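Local coordinates for hypothetical bacterial 6-phosphogluconolactonase (Bacteroides fragilis, PDB 3SCY), which is a seven-bladed beta-propeller that probably hydrolyses 6-phosphogluconolactone, though its activity remains putative, at residues 24-27 against 28-32; 204-207 against 208-211. All blocks are in the same frame, centred on the assembly; numbering follows the deposited sequence.

Contact 1: 24-27 against 28-32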
ATOM      1  N   GLY A  24       9.771  16.644   9.530  1.00 36.53           N
ATOM      2  CA  GLY A  24      10.870  17.458   9.022  1.00 37.37           C
ATOM      3  C   GLY A  24      10.368  18.627   8.200  1.00 40.23           C
ATOM      4  O   GLY A  24       9.448  19.329   8.623  1.00 42.04           O
ATOM      5  N   ASN A  25      10.935  18.804   6.994  1.00 35.77           N
ATOM      6  CA  ASN A  25      10.643  19.912   6.076  1.00 35.43           C
ATOM      7  C   ASN A  25       9.513  19.622   5.089  1.00 34.46           C
ATOM      8  O   ASN A  25       9.143  20.527   4.338  1.00 35.35           O
ATOM      9  CB  ASN A  25      11.895  20.296   5.280  1.00 42.17           C
ATOM     10  CG  ASN A  25      12.962  20.999   6.077  1.00 73.56           C
ATOM     11  OD1 ASN A  25      12.687  21.813   6.971  1.00 68.02           O
ATOM     12  ND2 ASN A  25      14.213  20.728   5.734  1.00 69.91           N
ATOM     13  N   SER A  26       8.977  18.383   5.054  1.00 28.34           N
ATOM     14  CA  SER A  26       7.899  18.093   4.104  1.00 26.67           C
ATOM     15  C   SER A  26       6.612  18.844   4.430  1.00 28.35           C
ATOM     16  O   SER A  26       6.232  18.903   5.600  1.00 29.78           O
ATOM     17  CB  SER A  26       7.581  16.604   4.092  1.00 27.90           C
ATOM     18  OG  SER A  26       6.420  16.368   3.316  1.00 27.69           O
ATOM     19  N   LYS A  27       5.934  19.393   3.401  1.00 26.43           N
ATOM     20  CA  LYS A  27       4.654  20.084   3.577  0.50 26.60           C
ATOM     21  C   LYS A  27       3.511  19.077   3.686  1.00 27.36           C
ATOM     22  O   LYS A  27       2.475  19.373   4.275  1.00 26.86           O
ATOM     23  CB  LYS A  27       4.358  21.052   2.417  0.50 30.02           C
ATOM     24  CG  LYS A  27       5.189  22.327   2.413  0.50 44.53           C
ATOM     25  CD  LYS A  27       4.930  23.118   1.142  0.50 49.95           C
ATOM     26  CE  LYS A  27       5.782  24.356   1.032  0.50 56.58           C
ATOM     27  NZ  LYS A  27       5.269  25.464   1.880  0.50 64.54           N
ATOM     28  N   GLY A  28       3.702  17.902   3.090  1.00 24.77           N
ATOM     29  CA  GLY A  28       2.683  16.866   3.104  1.00 24.44           C
ATOM     30  C   GLY A  28       2.677  16.028   1.852  1.00 23.74           C
ATOM     31  O   GLY A  28       3.407  15.041   1.761  1.00 24.00           O
ATOM     32  N   ILE A  29       1.772  16.356   0.919  1.00 20.07           N
ATOM     33  CA  ILE A  29       1.659  15.580  -0.336  1.00 18.06           C
ATOM     34  C   ILE A  29       2.290  16.363  -1.459  1.00 21.73           C
ATOM     35  O   ILE A  29       1.984  17.544  -1.622  1.00 22.33           O
ATOM     36  CB  ILE A  29       0.175  15.238  -0.683  1.00 20.61           C
ATOM     37  CG1 ILE A  29      -0.472  14.410   0.433  1.00 19.26           C
ATOM     38  CG2 ILE A  29       0.092  14.486  -2.011  1.00 20.44           C
ATOM     39  CD1 ILE A  29      -1.996  14.275   0.292  1.00 19.92           C
ATOM     40  N   TYR A  30       3.086  15.685  -2.278  1.00 19.18           N
ATOM     41  CA  TYR A  30       3.725  16.295  -3.431  1.00 20.05           C
ATOM     42  C   TYR A  30       3.247  15.582  -4.674  1.00 24.05           C
ATOM     43  O   TYR A  30       3.036  14.358  -4.652  1.00 22.72           O
ATOM     44  CB  TYR A  30       5.247  16.220  -3.306  1.00 20.69           C
ATOM     45  CG  TYR A  30       5.801  17.052  -2.174  1.00 22.38           C
ATOM     46  CD1 TYR A  30       5.902  16.531  -0.886  1.00 23.42           C
ATOM     47  CD2 TYR A  30       6.170  18.381  -2.373  1.00 24.83           C
ATOM     48  CE1 TYR A  30       6.369  17.308   0.171  1.00 26.58           C
ATOM     49  CE2 TYR A  30       6.629  19.172  -1.319  1.00 27.31           C
ATOM     50  CZ  TYR A  30       6.753  18.618  -0.054  1.00 34.96           C
ATOM     51  OH  TYR A  30       7.196  19.368   1.004  1.00 38.48           O
ATOM     52  N   THR A  31       3.044  16.341  -5.753  1.00 21.57           N
ATOM     53  CA  THR A  31       2.612  15.759  -7.018  1.00 20.73           C
ATOM     54  C   THR A  31       3.627  16.071  -8.112  1.00 23.56           C
ATOM     55  O   THR A  31       4.269  17.128  -8.090  1.00 23.67           O
ATOM     56  CB  THR A  31       1.227  16.202  -7.416  1.00 22.67           C
ATOM     57  OG1 THR A  31       1.220  17.618  -7.550  1.00 23.33           O
ATOM     58  CG2 THR A  31       0.153  15.762  -6.415  1.00 21.90           C
ATOM     59  N   PHE A  32       3.773  15.127  -9.045  1.00 20.94           N
ATOM     60  CA  PHE A  32       4.757  15.188 -10.134  1.00 21.47           C
ATOM     61  C   PHE A  32       4.204  14.612 -11.407  1.00 26.12           C
ATOM     62  O   PHE A  32       3.352  13.730 -11.367  1.00 25.19           O
ATOM     63  CB  PHE A  32       6.034  14.355  -9.767  1.00 23.04           C
ATOM     64  CG  PHE A  32       6.767  14.767  -8.510  1.00 23.35           C
ATOM     65  CD1 PHE A  32       6.329  14.339  -7.259  1.00 24.38           C
ATOM     66  CD2 PHE A  32       7.880  15.592  -8.574  1.00 25.97           C
ATOM     67  CE1 PHE A  32       6.984  14.742  -6.097  1.00 25.49           C
ATOM     68  CE2 PHE A  32       8.512  16.033  -7.406  1.00 28.77           C
ATOM     69  CZ  PHE A  32       8.070  15.583  -6.173  1.00 25.13           C
TER
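With CG anti to its carbonyl carbon (chi1 -66°), the Tyr30 ring runs back along the loop and carries its hydroxyl to the backbone of Lys27, while Ser26, whose OG lies opposite its own backbone N (chi1 172°), turns that oxygen to the ring edge. Lys27 N donates to Tyr30 OH over 2.7 Å, and the bond is almost straight at 171°. Ser26 OG lies in the plane of the ring, 3.3 Å from Tyr30 CE1, and also takes a weak, bent hydrogen bond from Gly28 N at 3.1 Å. The Lys27 chain crosses the tyrosine at about a right angle and leads away from it; its CB comes within 3.6 Å of Tyr30 OH. The backbone of Gly28 takes angles at which a CB would clash with Lys27 O, a conformation suited to glycine. Hydrogen bonds of Thr20 OG1 with Ser26 OG and Gly28 O tie the loop to strand 13-20. The loop links strand 13-20 to strand 28-35, antiparallel partners in one propeller blade, with strand 41-48 next to 28-35 at the blade's outer side.

Contact 2: 204-207 against 208-211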
ATOM      1  N   ALA A 204     -10.407 -15.342  10.347  1.00 24.73           N
ATOM      2  CA  ALA A 204      -9.022 -14.996  10.067  1.00 24.06           C
ATOM      3  C   ALA A 204      -8.260 -16.167   9.517  1.00 27.99           C
ATOM      4  O   ALA A 204      -8.606 -17.323   9.761  1.00 27.37           O
ATOM      5  CB  ALA A 204      -8.336 -14.497  11.334  1.00 25.31           C
ATOM      6  N   PHE A 205      -7.188 -15.855   8.795  1.00 24.50           N
ATOM      7  CA  PHE A 205      -6.192 -16.820   8.339  1.00 24.39           C
ATOM      8  C   PHE A 205      -4.966 -16.600   9.192  1.00 29.38           C
ATOM      9  O   PHE A 205      -4.579 -15.461   9.427  1.00 28.07           O
ATOM     10  CB  PHE A 205      -5.880 -16.654   6.836  1.00 24.66           C
ATOM     11  CG  PHE A 205      -7.103 -16.774   5.961  1.00 25.07           C
ATOM     12  CD1 PHE A 205      -7.647 -18.019   5.665  1.00 30.10           C
ATOM     13  CD2 PHE A 205      -7.748 -15.638   5.475  1.00 23.82           C
ATOM     14  CE1 PHE A 205      -8.795 -18.131   4.881  1.00 29.57           C
ATOM     15  CE2 PHE A 205      -8.898 -15.755   4.678  1.00 26.39           C
ATOM     16  CZ  PHE A 205      -9.422 -17.005   4.408  1.00 26.33           C
ATOM     17  N   LYS A 206      -4.350 -17.665   9.658  1.00 26.39           N
ATOM     18  CA  LYS A 206      -3.182 -17.552  10.515  1.00 26.46           C
ATOM     19  C   LYS A 206      -1.921 -17.813   9.706  1.00 28.73           C
ATOM     20  O   LYS A 206      -1.920 -18.693   8.846  1.00 28.62           O
ATOM     21  CB  LYS A 206      -3.322 -18.548  11.693  1.00 30.54           C
ATOM     22  CG  LYS A 206      -2.171 -18.562  12.716  1.00 40.52           C
ATOM     23  CD  LYS A 206      -2.118 -17.324  13.630  1.00 43.97           C
ATOM     24  CE  LYS A 206      -1.140 -17.476  14.778  1.00 46.51           C
ATOM     25  NZ  LYS A 206       0.270 -17.671  14.321  1.00 37.81           N
ATOM     26  N   VAL A 207      -0.855 -17.039   9.969  1.00 24.56           N
ATOM     27  CA  VAL A 207       0.449 -17.291   9.332  1.00 24.00           C
ATOM     28  C   VAL A 207       1.455 -17.665  10.431  1.00 27.89           C
ATOM     29  O   VAL A 207       1.137 -17.543  11.622  1.00 28.96           O
ATOM     30  CB  VAL A 207       0.970 -16.161   8.400  1.00 25.38           C
ATOM     31  CG1 VAL A 207       0.009 -15.914   7.229  1.00 24.44           C
ATOM     32  CG2 VAL A 207       1.245 -14.876   9.173  1.00 24.50           C
ATOM     33  N   ALA A 208       2.653 -18.143  10.045  1.00 25.74           N
ATOM     34  CA  ALA A 208       3.669 -18.600  10.998  1.00 26.98           C
ATOM     35  C   ALA A 208       3.923 -17.570  12.126  1.00 30.84           C
ATOM     36  O   ALA A 208       4.064 -16.381  11.833  1.00 29.55           O
ATOM     37  CB  ALA A 208       4.972 -18.921  10.277  1.00 27.97           C
ATOM     38  N   PRO A 209       3.985 -18.001  13.415  1.00 30.27           N
ATOM     39  CA  PRO A 209       4.220 -17.036  14.500  1.00 29.36           C
ATOM     40  C   PRO A 209       5.477 -16.205  14.287  1.00 30.85           C
ATOM     41  O   PRO A 209       6.497 -16.719  13.819  1.00 29.91           O
ATOM     42  CB  PRO A 209       4.365 -17.928  15.743  1.00 33.66           C
ATOM     43  CG  PRO A 209       3.564 -19.155  15.402  1.00 39.68           C
ATOM     44  CD  PRO A 209       3.825 -19.376  13.941  1.00 33.89           C
ATOM     45  N   GLY A 210       5.378 -14.929  14.616  1.00 28.02           N
ATOM     46  CA  GLY A 210       6.488 -13.991  14.499  1.00 28.24           C
ATOM     47  C   GLY A 210       6.681 -13.427  13.105  1.00 29.10           C
ATOM     48  O   GLY A 210       7.663 -12.715  12.866  1.00 28.60           O
ATOM     49  N   SER A 211       5.774 -13.752  12.151  1.00 25.92           N
ATOM     50  CA  SER A 211       5.911 -13.244  10.781  1.00 24.45           C
ATOM     51  C   SER A 211       5.712 -11.727  10.695  1.00 26.00           C
ATOM     52  O   SER A 211       6.479 -11.049  10.015  1.00 23.01           O
ATOM     53  CB  SER A 211       4.906 -13.917   9.852  1.00 25.17           C
ATOM     54  OG  SER A 211       5.184 -15.294   9.674  1.00 27.33           O
TER
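Lys206 and Pro209 meet with their side chains at about a right angle, the ammonium end of the lysine lying beside the proline ring, with Lys206 NZ 3.8 Å from Pro209 CG. Bends at chi2 (72°) and chi4 fold the lysine chain forward along the backbone, and this brings its end to the carbonyl of the next residue. There Lys206 NZ donates to Val207 O over 2.8 Å, approaching nearly along the C=O axis at 171°. The bond gives the end of this exposed side chain a polar partner just where strand 197-206 gives way to loop. Val207 meets the turn through CG2, which packs against the methylene of Ser211, 3.8 Å from Ser211 CB, and the CB of the serine points toward segment 204-207.

Ala208 to Ser211 form a type II beta turn, with Gly210 at the third position taking the positive phi of that turn. This turn makes up most of the connection from the outermost strand of one propeller blade to strand 213-218, the first strand of the next. It is closed by the bond from Ser211 N to Ala208 O at 3.2 Å, and Ser211 OG adds a second bond to the same oxygen at 2.7 Å, from the same face of the carbonyl plane. The hydroxyl bond is tilted 26° from that plane. Asp177 braces the turn by accepting a hydrogen bond from Gly210 N through OD2, and it also pairs through its backbone with Val207. On the buried side, Val207 packs against Leu227, Ile236 and Phe238 of strands 224-229 and 234-241.

How the contacts relate
Contact 1 and contact 2 lie in different parts of the propeller, on opposite sides of the chain's centre, with their own centres 35 Å apart and their nearest atoms about 28 Å apart, so neither touches the other. Contact 1 sits where a loop enters a strand within one blade, whereas residues 204-211 lead from one blade to the next. The centre of contact 1 lies about 18 Å, and that of contact 2 about 20 Å, from the centre of the chain. Beside contact 2, a magnesium ion lies about 7 Å from the Ser211 side chain. The sodium ion has a separate site, at Gln302 and Leu342.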